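Local coordinates for protein glucoamylase (PDB 1LF6) that hydrolyses terminal alpha-1,4-linked glucose residues one after another from the non-reducing ends of glucan chains, probably releasing beta-D-glucose, at residues P65-A70 with S308-N313; G202-N207 with N229-A234; K409-Y414 with A458-E463; K529-P534 with R575-G580. One frame throughout, in Å; residues are numbered along the deposited sequence.

Interaction 1 of 4, residues P65-A70 with S308-N313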
loop_
_atom_site.group_PDB
_atom_site.type_symbol
_atom_site.label_atom_id
_atom_site.label_comp_id
_atom_site.label_asym_id
_atom_site.label_seq_id
_atom_site.Cartn_x
_atom_site.Cartn_y
_atom_site.Cartn_z
ATOM N N PRO A 65 -4.813 -16.421 -2.438
ATOM C CA PRO A 65 -6.080 -15.980 -3.027
ATOM C C PRO A 65 -6.648 -14.750 -2.323
ATOM O O PRO A 65 -7.756 -14.306 -2.628
ATOM C CB PRO A 65 -6.966 -17.196 -2.843
ATOM C CG PRO A 65 -6.563 -17.648 -1.473
ATOM C CD PRO A 65 -5.044 -17.534 -1.497
ATOM N N THR A 66 -5.891 -14.220 -1.369
ATOM C CA THR A 66 -6.312 -13.039 -0.626
ATOM C C THR A 66 -5.234 -11.976 -0.767
ATOM O O THR A 66 -4.069 -12.291 -1.012
ATOM C CB THR A 66 -6.508 -13.339 0.867
ATOM O OG1 THR A 66 -5.275 -13.808 1.416
ATOM C CG2 THR A 66 -7.595 -14.394 1.070
ATOM N N ILE A 67 -5.621 -10.719 -0.588
ATOM C CA ILE A 67 -4.685 -9.616 -0.737
ATOM C C ILE A 67 -3.574 -9.563 0.320
ATOM O O ILE A 67 -2.660 -8.754 0.210
ATOM C CB ILE A 67 -5.454 -8.271 -0.792
ATOM C CG1 ILE A 67 -4.610 -7.217 -1.506
ATOM C CG2 ILE A 67 -5.851 -7.832 0.617
ATOM C CD1 ILE A 67 -5.390 -5.961 -1.835
ATOM N N ASP A 68 -3.640 -10.422 1.335
ATOM C CA ASP A 68 -2.596 -10.444 2.360
ATOM C C ASP A 68 -1.810 -11.754 2.299
ATOM O O ASP A 68 -1.073 -12.098 3.224
ATOM C CB ASP A 68 -3.192 -10.235 3.760
ATOM C CG ASP A 68 -3.906 -11.464 4.294
ATOM O OD1 ASP A 68 -4.386 -12.286 3.484
ATOM O OD2 ASP A 68 -4.001 -11.599 5.536
ATOM N N THR A 69 -1.966 -12.477 1.193
ATOM C CA THR A 69 -1.255 -13.737 1.002
ATOM C C THR A 69 -0.314 -13.638 -0.200
ATOM O O THR A 69 -0.709 -13.891 -1.343
ATOM C CB THR A 69 -2.234 -14.911 0.783
ATOM O OG1 THR A 69 -3.209 -14.913 1.829
ATOM C CG2 THR A 69 -1.486 -16.249 0.815
ATOM N N ALA A 70 0.927 -13.237 0.062
ATOM C CA ALA A 70 1.928 -13.123 -0.986
ATOM C C ALA A 70 2.468 -14.529 -1.212
ATOM O O ALA A 70 2.701 -15.273 -0.261
ATOM C CB ALA A 70 3.043 -12.188 -0.553
ATOM N N SER A 308 -7.107 -2.345 -3.824
ATOM C CA SER A 308 -6.553 -2.659 -2.500
ATOM C C SER A 308 -7.535 -3.345 -1.554
ATOM O O SER A 308 -7.274 -3.475 -0.355
ATOM C CB SER A 308 -6.012 -1.383 -1.844
ATOM O OG SER A 308 -4.929 -0.860 -2.592
ATOM N N GLU A 309 -8.666 -3.781 -2.099
ATOM C CA GLU A 309 -9.679 -4.468 -1.309
ATOM C C GLU A 309 -9.489 -5.977 -1.434
ATOM O O GLU A 309 -9.138 -6.468 -2.503
ATOM C CB GLU A 309 -11.083 -4.101 -1.813
ATOM C CG GLU A 309 -12.223 -4.882 -1.165
ATOM C CD GLU A 309 -13.584 -4.577 -1.780
ATOM O OE1 GLU A 309 -13.680 -4.543 -3.024
ATOM O OE2 GLU A 309 -14.555 -4.386 -1.021
ATOM N N ASP A 310 -9.701 -6.716 -0.349
ATOM C CA ASP A 310 -9.593 -8.161 -0.449
ATOM C C ASP A 310 -10.831 -8.566 -1.237
ATOM O O ASP A 310 -11.856 -7.881 -1.185
ATOM C CB ASP A 310 -9.606 -8.837 0.923
ATOM C CG ASP A 310 -9.429 -10.356 0.822
ATOM O OD1 ASP A 310 -8.438 -10.800 0.200
ATOM O OD2 ASP A 310 -10.280 -11.096 1.356
ATOM N N LYS A 311 -10.745 -9.665 -1.977
ATOM C CA LYS A 311 -11.884 -10.091 -2.777
ATOM C C LYS A 311 -12.778 -11.118 -2.090
ATOM O O LYS A 311 -13.804 -11.519 -2.637
ATOM C CB LYS A 311 -11.388 -10.597 -4.131
ATOM C CG LYS A 311 -10.714 -9.488 -4.930
ATOM C CD LYS A 311 -10.187 -9.944 -6.279
ATOM C CE LYS A 311 -9.607 -8.754 -7.043
ATOM N NZ LYS A 311 -9.165 -9.076 -8.423
ATOM N N THR A 312 -12.395 -11.524 -0.882
ATOM C CA THR A 312 -13.180 -12.484 -0.118
ATOM C C THR A 312 -13.830 -11.735 1.046
ATOM O O THR A 312 -15.032 -11.844 1.276
ATOM C CB THR A 312 -12.296 -13.624 0.411
ATOM O OG1 THR A 312 -11.586 -14.214 -0.683
ATOM C CG2 THR A 312 -13.149 -14.699 1.085
ATOM N N ASN A 313 -13.025 -10.971 1.779
ATOM C CA ASN A 313 -13.536 -10.168 2.886
ATOM C C ASN A 313 -13.711 -8.767 2.321
ATOM O O ASN A 313 -12.822 -7.919 2.443
ATOM C CB ASN A 313 -12.538 -10.144 4.049
ATOM C CG ASN A 313 -12.691 -11.337 4.976
ATOM O OD1 ASN A 313 -13.616 -11.393 5.787
ATOM N ND2 ASN A 313 -11.789 -12.299 4.853
HETATM O O HOH W 1 -9.883 -12.646 -1.613
#

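Interaction 2 of 4, residues G202-N207 with N229-A234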
loop_
_atom_site.group_PDB
_atom_site.type_symbol
_atom_site.label_atom_id
_atom_site.label_comp_id
_atom_site.label_asym_id
_atom_site.label_seq_id
_atom_site.Cartn_x
_atom_site.Cartn_y
_atom_site.Cartn_z
ATOM N N GLY A 202 16.541 -25.112 -8.460
ATOM C CA GLY A 202 17.659 -25.197 -7.538
ATOM C C GLY A 202 17.486 -24.410 -6.251
ATOM O O GLY A 202 16.493 -23.712 -6.063
ATOM N N TYR A 203 18.469 -24.527 -5.365
ATOM C CA TYR A 203 18.445 -23.840 -4.082
ATOM C C TYR A 203 19.115 -22.477 -4.149
ATOM O O TYR A 203 20.203 -22.337 -4.710
ATOM C CB TYR A 203 19.116 -24.714 -3.025
ATOM C CG TYR A 203 18.316 -25.953 -2.723
ATOM C CD1 TYR A 203 17.060 -25.858 -2.125
ATOM C CD2 TYR A 203 18.789 -27.220 -3.067
ATOM C CE1 TYR A 203 16.295 -26.986 -1.878
ATOM C CE2 TYR A 203 18.027 -28.359 -2.822
ATOM C CZ TYR A 203 16.781 -28.234 -2.229
ATOM O OH TYR A 203 16.009 -29.345 -1.996
ATOM N N TYR A 204 18.453 -21.478 -3.571
ATOM C CA TYR A 204 18.944 -20.101 -3.568
ATOM C C TYR A 204 20.384 -19.964 -3.076
ATOM O O TYR A 204 20.719 -20.391 -1.971
ATOM C CB TYR A 204 18.013 -19.222 -2.721
ATOM C CG TYR A 204 18.394 -17.758 -2.693
ATOM C CD1 TYR A 204 18.644 -17.061 -3.874
ATOM C CD2 TYR A 204 18.498 -17.067 -1.486
ATOM C CE1 TYR A 204 18.990 -15.711 -3.857
ATOM C CE2 TYR A 204 18.843 -15.715 -1.456
ATOM C CZ TYR A 204 19.088 -15.045 -2.647
ATOM O OH TYR A 204 19.433 -13.713 -2.629
ATOM N N LYS A 205 21.220 -19.352 -3.913
ATOM C CA LYS A 205 22.634 -19.127 -3.621
ATOM C C LYS A 205 23.467 -20.401 -3.509
ATOM O O LYS A 205 24.599 -20.371 -3.024
ATOM C CB LYS A 205 22.793 -18.293 -2.345
ATOM C CG LYS A 205 22.431 -16.829 -2.530
ATOM C CD LYS A 205 22.675 -16.020 -1.266
ATOM C CE LYS A 205 22.346 -14.551 -1.485
ATOM N NZ LYS A 205 22.528 -13.736 -0.249
ATOM N N VAL A 206 22.909 -21.518 -3.963
ATOM C CA VAL A 206 23.618 -22.793 -3.923
ATOM C C VAL A 206 23.797 -23.311 -5.346
ATOM O O VAL A 206 24.906 -23.318 -5.879
ATOM C CB VAL A 206 22.847 -23.843 -3.098
ATOM C CG1 VAL A 206 23.644 -25.137 -3.031
ATOM C CG2 VAL A 206 22.585 -23.310 -1.698
ATOM N N ASN A 207 22.698 -23.742 -5.955
ATOM C CA ASN A 207 22.729 -24.242 -7.324
ATOM C C ASN A 207 21.522 -23.752 -8.116
ATOM O O ASN A 207 20.998 -24.462 -8.977
ATOM C CB ASN A 207 22.781 -25.773 -7.341
ATOM C CG ASN A 207 21.779 -26.404 -6.397
ATOM O OD1 ASN A 207 20.608 -26.018 -6.361
ATOM N ND2 ASN A 207 22.231 -27.391 -5.635
ATOM N N ASN A 229 14.417 -22.792 0.134
ATOM C CA ASN A 229 14.470 -21.491 -0.526
ATOM C C ASN A 229 14.917 -21.794 -1.948
ATOM O O ASN A 229 16.107 -21.831 -2.251
ATOM C CB ASN A 229 15.469 -20.555 0.158
ATOM C CG ASN A 229 14.859 -19.815 1.337
ATOM O OD1 ASN A 229 14.737 -20.355 2.432
ATOM N ND2 ASN A 229 14.453 -18.571 1.105
ATOM N N ILE A 230 13.943 -22.018 -2.818
ATOM C CA ILE A 230 14.229 -22.382 -4.193
ATOM C C ILE A 230 14.008 -21.289 -5.229
ATOM O O ILE A 230 13.412 -20.251 -4.954
ATOM C CB ILE A 230 13.385 -23.594 -4.597
ATOM C CG1 ILE A 230 11.903 -23.220 -4.582
ATOM C CG2 ILE A 230 13.635 -24.740 -3.623
ATOM C CD1 ILE A 230 10.975 -24.326 -5.051
ATOM N N ILE A 231 14.505 -21.554 -6.432
ATOM C CA ILE A 231 14.369 -20.653 -7.566
ATOM C C ILE A 231 14.081 -21.525 -8.789
ATOM O O ILE A 231 14.882 -22.390 -9.158
ATOM C CB ILE A 231 15.660 -19.851 -7.788
ATOM C CG1 ILE A 231 15.951 -19.005 -6.546
ATOM C CG2 ILE A 231 15.525 -18.976 -9.034
ATOM C CD1 ILE A 231 17.222 -18.219 -6.628
ATOM N N GLU A 232 12.921 -21.322 -9.395
ATOM C CA GLU A 232 12.550 -22.097 -10.563
ATOM C C GLU A 232 12.999 -21.355 -11.813
ATOM O O GLU A 232 12.390 -20.366 -12.215
ATOM C CB GLU A 232 11.038 -22.353 -10.549
ATOM C CG GLU A 232 10.624 -23.113 -9.295
ATOM C CD GLU A 232 9.225 -23.692 -9.351
ATOM O OE1 GLU A 232 8.982 -24.688 -8.632
ATOM O OE2 GLU A 232 8.369 -23.161 -10.097
ATOM N N GLY A 233 14.100 -21.827 -12.393
ATOM C CA GLY A 233 14.658 -21.204 -13.579
ATOM C C GLY A 233 14.357 -21.952 -14.863
ATOM O O GLY A 233 14.084 -23.153 -14.852
ATOM N N ALA A 234 14.400 -21.230 -15.976
ATOM C CA ALA A 234 14.132 -21.820 -17.277
ATOM C C ALA A 234 14.737 -20.956 -18.369
ATOM O O ALA A 234 14.826 -19.735 -18.233
ATOM C CB ALA A 234 12.627 -21.960 -17.494
#

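Interaction 3 of 4, residues K409-Y414 with A458-E463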
loop_
_atom_site.group_PDB
_atom_site.type_symbol
_atom_site.label_atom_id
_atom_site.label_comp_id
_atom_site.label_asym_id
_atom_site.label_seq_id
_atom_site.Cartn_x
_atom_site.Cartn_y
_atom_site.Cartn_z
ATOM N N LYS A 409 -24.736 8.612 5.714
ATOM C CA LYS A 409 -26.113 8.627 6.193
ATOM C C LYS A 409 -26.616 7.229 6.509
ATOM O O LYS A 409 -27.778 6.896 6.264
ATOM C CB LYS A 409 -27.028 9.300 5.165
ATOM C CG LYS A 409 -26.720 10.775 4.974
ATOM C CD LYS A 409 -27.697 11.438 4.027
ATOM C CE LYS A 409 -27.400 12.929 3.896
ATOM N NZ LYS A 409 -28.397 13.622 3.030
ATOM N N ARG A 410 -25.728 6.411 7.061
ATOM C CA ARG A 410 -26.062 5.042 7.428
ATOM C C ARG A 410 -26.554 4.994 8.865
ATOM O O ARG A 410 -25.889 4.447 9.750
ATOM C CB ARG A 410 -24.829 4.144 7.258
ATOM C CG ARG A 410 -24.412 3.956 5.808
ATOM C CD ARG A 410 -25.459 3.147 5.068
ATOM N NE ARG A 410 -25.669 1.854 5.714
ATOM C CZ ARG A 410 -24.873 0.802 5.564
ATOM N NH1 ARG A 410 -23.814 0.859 4.792
ATOM N NH2 ARG A 410 -25.121 -0.318 6.198
ATOM N N TYR A 411 -27.732 5.562 9.088
ATOM C CA TYR A 411 -28.331 5.607 10.420
ATOM C C TYR A 411 -28.800 4.236 10.877
ATOM O O TYR A 411 -29.188 4.045 12.033
ATOM C CB TYR A 411 -29.510 6.586 10.424
ATOM C CG TYR A 411 -29.188 7.912 9.783
ATOM C CD1 TYR A 411 -27.986 8.567 10.059
ATOM C CD2 TYR A 411 -30.085 8.521 8.905
ATOM C CE1 TYR A 411 -27.686 9.795 9.477
ATOM C CE2 TYR A 411 -29.793 9.750 8.319
ATOM C CZ TYR A 411 -28.595 10.380 8.608
ATOM O OH TYR A 411 -28.307 11.599 8.045
ATOM N N ASP A 412 -28.757 3.280 9.960
ATOM C CA ASP A 412 -29.168 1.912 10.254
ATOM C C ASP A 412 -28.099 1.193 11.076
ATOM O O ASP A 412 -28.350 0.130 11.630
ATOM C CB ASP A 412 -29.400 1.167 8.941
ATOM C CG ASP A 412 -28.165 1.152 8.063
ATOM O OD1 ASP A 412 -27.537 0.080 7.925
ATOM O OD2 ASP A 412 -27.812 2.217 7.519
ATOM N N LEU A 413 -26.908 1.781 11.157
ATOM C CA LEU A 413 -25.811 1.166 11.906
ATOM C C LEU A 413 -25.676 1.701 13.331
ATOM O O LEU A 413 -24.696 1.411 14.025
ATOM C CB LEU A 413 -24.490 1.369 11.155
ATOM C CG LEU A 413 -24.379 0.758 9.756
ATOM C CD1 LEU A 413 -23.034 1.126 9.148
ATOM C CD2 LEU A 413 -24.548 -0.760 9.837
ATOM N N TYR A 414 -26.668 2.468 13.774
ATOM C CA TYR A 414 -26.634 3.050 15.110
ATOM C C TYR A 414 -26.450 2.031 16.236
ATOM O O TYR A 414 -25.573 2.197 17.085
ATOM C CB TYR A 414 -27.908 3.865 15.371
ATOM C CG TYR A 414 -27.935 4.495 16.743
ATOM C CD1 TYR A 414 -27.042 5.510 17.082
ATOM C CD2 TYR A 414 -28.830 4.050 17.718
ATOM C CE1 TYR A 414 -27.035 6.063 18.354
ATOM C CE2 TYR A 414 -28.832 4.598 18.995
ATOM C CZ TYR A 414 -27.931 5.604 19.307
ATOM O OH TYR A 414 -27.916 6.145 20.569
ATOM N N ALA A 458 -22.184 11.049 16.386
ATOM C CA ALA A 458 -22.910 10.000 17.093
ATOM C C ALA A 458 -24.205 10.562 17.659
ATOM O O ALA A 458 -25.232 9.887 17.669
ATOM C CB ALA A 458 -22.055 9.423 18.215
ATOM N N ALA A 459 -24.145 11.800 18.134
ATOM C CA ALA A 459 -25.316 12.462 18.693
ATOM C C ALA A 459 -26.344 12.698 17.591
ATOM O O ALA A 459 -27.545 12.536 17.808
ATOM C CB ALA A 459 -24.914 13.785 19.326
ATOM N N TYR A 460 -25.863 13.077 16.413
ATOM C CA TYR A 460 -26.733 13.330 15.266
ATOM C C TYR A 460 -27.468 12.051 14.883
ATOM O O TYR A 460 -28.681 12.054 14.684
ATOM C CB TYR A 460 -25.908 13.797 14.068
ATOM C CG TYR A 460 -26.730 14.088 12.829
ATOM C CD1 TYR A 460 -27.256 15.360 12.602
ATOM C CD2 TYR A 460 -26.981 13.092 11.881
ATOM C CE1 TYR A 460 -28.008 15.636 11.462
ATOM C CE2 TYR A 460 -27.733 13.358 10.737
ATOM C CZ TYR A 460 -28.242 14.632 10.533
ATOM O OH TYR A 460 -28.982 14.905 9.402
ATOM N N ILE A 461 -26.716 10.960 14.774
ATOM C CA ILE A 461 -27.291 9.670 14.409
ATOM C C ILE A 461 -28.238 9.161 15.492
ATOM O O ILE A 461 -29.254 8.538 15.188
ATOM C CB ILE A 461 -26.191 8.621 14.158
ATOM C CG1 ILE A 461 -25.324 9.052 12.971
ATOM C CG2 ILE A 461 -26.821 7.259 13.893
ATOM C CD1 ILE A 461 -24.149 8.130 12.700
ATOM N N ALA A 462 -27.904 9.424 16.753
ATOM C CA ALA A 462 -28.756 8.995 17.856
ATOM C C ALA A 462 -30.112 9.682 17.726
ATOM O O ALA A 462 -31.149 9.065 17.954
ATOM C CB ALA A 462 -28.122 9.346 19.187
ATOM N N GLU A 463 -30.094 10.962 17.359
ATOM C CA GLU A 463 -31.324 11.726 17.188
ATOM C C GLU A 463 -32.167 11.168 16.046
ATOM O O GLU A 463 -33.395 11.117 16.142
ATOM C CB GLU A 463 -31.008 13.202 16.927
ATOM C CG GLU A 463 -30.526 13.947 18.160
ATOM C CD GLU A 463 -30.267 15.419 17.898
ATOM O OE1 GLU A 463 -29.850 16.129 18.842
ATOM O OE2 GLU A 463 -30.479 15.867 16.749
HETATM O O HOH W 2 -29.772 13.206 6.462
#

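Interaction 4 of 4, residues K529-P534 with R575-G580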
loop_
_atom_site.group_PDB
_atom_site.type_symbol
_atom_site.label_atom_id
_atom_site.label_comp_id
_atom_site.label_asym_id
_atom_site.label_seq_id
_atom_site.Cartn_x
_atom_site.Cartn_y
_atom_site.Cartn_z
ATOM N N LYS A 529 6.989 19.486 25.449
ATOM C CA LYS A 529 6.915 20.802 24.818
ATOM C C LYS A 529 7.905 21.028 23.673
ATOM O O LYS A 529 7.789 22.009 22.940
ATOM C CB LYS A 529 7.080 21.892 25.881
ATOM C CG LYS A 529 5.944 21.916 26.900
ATOM C CD LYS A 529 6.234 22.878 28.033
ATOM C CE LYS A 529 7.369 22.359 28.911
ATOM N NZ LYS A 529 7.673 23.316 29.988
ATOM N N GLU A 530 8.868 20.124 23.513
ATOM C CA GLU A 530 9.852 20.240 22.435
ATOM C C GLU A 530 9.338 19.588 21.154
ATOM O O GLU A 530 9.915 19.770 20.082
ATOM C CB GLU A 530 11.159 19.521 22.794
ATOM C CG GLU A 530 11.916 20.005 24.021
ATOM C CD GLU A 530 13.184 19.193 24.244
ATOM O OE1 GLU A 530 14.072 19.226 23.367
ATOM O OE2 GLU A 530 13.296 18.508 25.287
ATOM N N ILE A 531 8.259 18.824 21.267
ATOM C CA ILE A 531 7.739 18.091 20.115
ATOM C C ILE A 531 6.464 18.615 19.474
ATOM O O ILE A 531 5.416 18.678 20.124
ATOM C CB ILE A 531 7.487 16.616 20.501
ATOM C CG1 ILE A 531 8.675 16.078 21.318
ATOM C CG2 ILE A 531 7.252 15.782 19.262
ATOM C CD1 ILE A 531 10.012 16.078 20.586
ATOM N N VAL A 532 6.554 18.994 18.200
ATOM C CA VAL A 532 5.386 19.465 17.460
ATOM C C VAL A 532 5.085 18.455 16.354
ATOM O O VAL A 532 5.968 17.709 15.926
ATOM C CB VAL A 532 5.589 20.890 16.865
ATOM C CG1 VAL A 532 5.692 21.895 17.999
ATOM C CG2 VAL A 532 6.820 20.944 15.969
ATOM N N ASP A 533 3.835 18.431 15.903
ATOM C CA ASP A 533 3.372 17.462 14.911
ATOM C C ASP A 533 2.306 18.124 14.026
ATOM O O ASP A 533 1.334 18.682 14.532
ATOM C CB ASP A 533 2.781 16.277 15.687
ATOM C CG ASP A 533 2.343 15.129 14.801
ATOM O OD1 ASP A 533 1.802 15.380 13.704
ATOM O OD2 ASP A 533 2.520 13.964 15.227
ATOM N N PRO A 534 2.470 18.072 12.693
ATOM C CA PRO A 534 1.484 18.693 11.800
ATOM C C PRO A 534 0.077 18.109 11.909
ATOM O O PRO A 534 -0.875 18.673 11.371
ATOM C CB PRO A 534 2.094 18.495 10.416
ATOM C CG PRO A 534 2.927 17.286 10.578
ATOM C CD PRO A 534 3.569 17.474 11.919
ATOM N N ARG A 575 6.730 13.999 10.302
ATOM C CA ARG A 575 5.579 13.738 11.172
ATOM C C ARG A 575 5.719 14.508 12.488
ATOM O O ARG A 575 4.724 14.903 13.090
ATOM C CB ARG A 575 5.479 12.248 11.495
ATOM C CG ARG A 575 5.515 11.333 10.292
ATOM C CD ARG A 575 6.024 9.959 10.724
ATOM N NE ARG A 575 4.986 9.069 11.188
ATOM C CZ ARG A 575 5.199 8.009 11.964
ATOM N NH1 ARG A 575 4.181 7.245 12.332
ATOM N NH2 ARG A 575 6.416 7.732 12.401
ATOM N N TYR A 576 6.961 14.689 12.935
ATOM C CA TYR A 576 7.272 15.417 14.176
ATOM C C TYR A 576 8.786 15.437 14.353
ATOM O O TYR A 576 9.488 14.638 13.736
ATOM C CB TYR A 576 6.608 14.743 15.387
ATOM C CG TYR A 576 6.960 13.279 15.564
ATOM C CD1 TYR A 576 8.150 12.892 16.189
ATOM C CD2 TYR A 576 6.114 12.278 15.086
ATOM C CE1 TYR A 576 8.487 11.549 16.331
ATOM C CE2 TYR A 576 6.445 10.927 15.223
ATOM C CZ TYR A 576 7.632 10.574 15.846
ATOM O OH TYR A 576 7.963 9.245 15.971
ATOM N N ASN A 577 9.294 16.343 15.186
ATOM C CA ASN A 577 10.740 16.428 15.392
ATOM C C ASN A 577 11.291 15.157 16.021
ATOM O O ASN A 577 10.672 14.582 16.916
ATOM C CB ASN A 577 11.112 17.606 16.308
ATOM C CG ASN A 577 9.992 18.599 16.478
ATOM O OD1 ASN A 577 8.905 18.255 16.942
ATOM N ND2 ASN A 577 10.254 19.852 16.107
ATOM N N HIS A 578 12.457 14.735 15.540
ATOM C CA HIS A 578 13.154 13.556 16.045
ATOM C C HIS A 578 12.524 12.222 15.670
ATOM O O HIS A 578 12.819 11.193 16.277
ATOM C CB HIS A 578 13.309 13.660 17.564
ATOM C CG HIS A 578 13.905 14.959 18.010
ATOM N ND1 HIS A 578 15.170 15.360 17.642
ATOM C CD2 HIS A 578 13.394 15.968 18.757
ATOM C CE1 HIS A 578 15.414 16.560 18.139
ATOM N NE2 HIS A 578 14.352 16.951 18.819
ATOM N N ASP A 579 11.657 12.243 14.664
ATOM C CA ASP A 579 11.009 11.023 14.198
ATOM C C ASP A 579 12.125 10.103 13.709
ATOM O O ASP A 579 13.020 10.534 12.980
ATOM C CB ASP A 579 10.041 11.357 13.056
ATOM C CG ASP A 579 9.324 10.131 12.505
ATOM O OD1 ASP A 579 9.476 9.025 13.066
ATOM O OD2 ASP A 579 8.593 10.286 11.503
ATOM N N GLY A 580 12.088 8.838 14.118
ATOM C CA GLY A 580 13.127 7.919 13.692
ATOM C C GLY A 580 12.660 6.837 12.739
ATOM O O GLY A 580 13.453 5.997 12.328
HETATM O O HOH W 3 14.161 19.212 20.322
#

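Interaction 1 of 4, residues P65-A70 with S308-N313
D310 reaches across to T66 and I67 with one carboxylate oxygen. Its CG stands anti to the backbone N (chi1 -177°), which carries the carboxylate into the gap between the loops. The turn about chi2 then gives OD1 to the other loop and OD2 to its own. D310 OD1 takes the backbone N-H of I67, with I67 N 2.9 Å away. The bond is fairly straight (161° at the hydrogen), and OD1 is met nearly along its C-O axis. T66 crosses the same oxygen at a slant, its CB 3.3 Å from D310 OD1. I67 and D310 slide past each other in opposite directions, I67 CG2 lying 3.9 Å from D310 CB. The longer branch of I67 runs on and brings CD1 to 3.4 Å from S308 C. Segment 65-70 joins strands 58-63 and 70-80 of the beta-sandwich domain, and T66 to T69 form a type I beta turn. Segment 308-313 follows helix 296-306 in the family 15 part of the chain, so the contact ties the two domains together. D310 OD2 accepts from N313 N at 2.8 Å, an Asx motif, and weakly from T312 N. An alanine at D310 is likely to leave the I67 N-H without its acceptor and the turn after K311 less firmly held. A water donates to P65 O and to D310 OD1, and accepts from T312 OG1. OD1 is therefore gripped twice, by a backbone N-H and by this water. T66 OG1 donates within its own loop to D68 OD1 at 2.7 Å. W51, on strand 51-55, packs against both I67 and D310.

Interaction 2 of 4, residues G202-N207 with N229-A234
At the edge of the seven-stranded antiparallel sheet of the N-terminal domain, G202 and Y203 pair with I230 and I231. Strand 198-203 is the outermost strand on this side, and strand 230-236 is its neighbour. G202 and I231 form a hydrogen-bonded pair: I231 N gives to G202 O at 3.0 Å, and G202 N gives to I231 O at 3.3 Å. Y203 and I230 form the next, non-hydrogen-bonded pair. One further bond follows where the first chain leaves the strand. Y204 N donates to N229 O at 2.7 Å.

The two tyrosines part from each other. With chi1 at -178° the Y204 ring swings out so that its edge meets I231, Y204 CD1 lying 3.3 Å from I231 CD1. K205 CG lies over the centre of one face of that ring. The Y203 ring meets I230 obliquely, with CE1 3.9 Å from I230 CG2. Its hydroxyl bonds to R227 N.

The outward side of Y203 is bound by its own chain. Y203 N donates to N207 OD1 at 2.8 Å, and Y203 O accepts from both V206 N and N207 N. G202 has no side chain, and a CB there would run into N207 O.

The chemistry is thus of two kinds. Backbone bonds set the register with the inner strand, while the N207 amide and the turn take up the polar groups that an edge strand turns outward.

Interaction 3 of 4, residues K409-Y414 with A458-E463
I461 is the bump of this contact, wedged between the side chains of Y411 and Y414. Its two branches part. I461 CG2, anti to the backbone N, packs against Y414, 3.6 Å from Y414 CD1. I461 CG1 goes the other way and meets the edge of the Y411 ring, 4.0 Å from Y411 CD1. Y414 CB points toward the helix, and the extended chi1 of 180° carries the ring on to A462. There it fits the shallow place that this small residue makes beside I461, Y414 CE1 lying 3.4 Å from A462 CA and Y414 OH 3.5 Å from A462 CB. The hydroxyl then bonds to D467. An alanine in place of Y414 would probably open a gap beside I461 and A462 and leave D467 without this partner. On the other flank Y411 slants across Y460, planes 52° apart, with Y411 OH 3.3 Å from Y460 CE2, at the ring edge. A water bonds to Y411 OH and weakly to Y460 OH.

Residues 409-413 form the turn after helix 395-407, and Y414 opens helix 414-428, with L413 as N-cap. Both helices also touch I461, so helix 445-464 packs against the hairpin they form, within the (alpha/alpha) barrel.

Interaction 4 of 4, residues K529-P534 with R575-G580
N577 holds V532 through its side-chain amide. Its chi1 is -15°, near eclipsed and so probably strained, and it swings OD1 toward the other segment. There N577 OD1 accepts from V532 N at 2.8 Å, with the donor in the carbonyl plane. The same amide lies against the valine, V532 CG2 being 3.5 Å from N577 OD1.

I531 slides past N577 the opposite way. I531 CD1 touches the edge of the H578 imidazole, 3.8 Å from H578 CD2. The ring also meets a water in its plane, at NE2, and this water donates to E530 OE1. E530 OE2 is hydrogen-bonded to D527 N. H578 has positive phi, as the third residue of the type II turn from Y576 to D579. Its ring stacks on Y526.

Y576 CG sits between the backbone N and the carbonyl carbon (chi1 56°). Y576 CB faces V532 O at 3.1 Å, while the ring turns back over its own loop, with D579 CB over one face. I531 CG2 lies alongside Y576 CB, 4.1 Å away.

D533 holds CG anti to its N (chi1 -176°), which brings the carboxylate against the R575 carbonyl, D533 CG to R575 O 2.9 Å. This is no hydrogen bond, since both groups are acceptors. D533 OD1 is held by S535 and OD2 by W437 NE1. R575 makes a cation-pi contact with W437.

D533 comes about 5 Å, side chain to side chain, from E435, the probable proton acceptor, and R575 about 6 Å from E438, the probable proton donor. The loops thus border the probable catalytic centre of the family 15 barrel, consistent with a second-shell position.

How the interactions relate
The four contacts are spread over both domains, and none touches another. Interaction 2 is nested inside the loop closed by interaction 1; interactions 3 and 4 follow in series. Interaction 2 lies within the N-terminal beta domain, at the 198-203 edge of its seven-stranded sheet. Interaction 1 joins a loop of the same sheet to the loop after helix 296-306, and so bridges to the catalytic domain. Interactions 3 and 4 both belong to that domain, their centres about 36 Å apart. Interactions 2 and 3 are farthest apart, about 57 Å between centres, on opposite sides of the chain's centre. Only interaction 4 borders the probable catalytic glutamates; the others lie away from them.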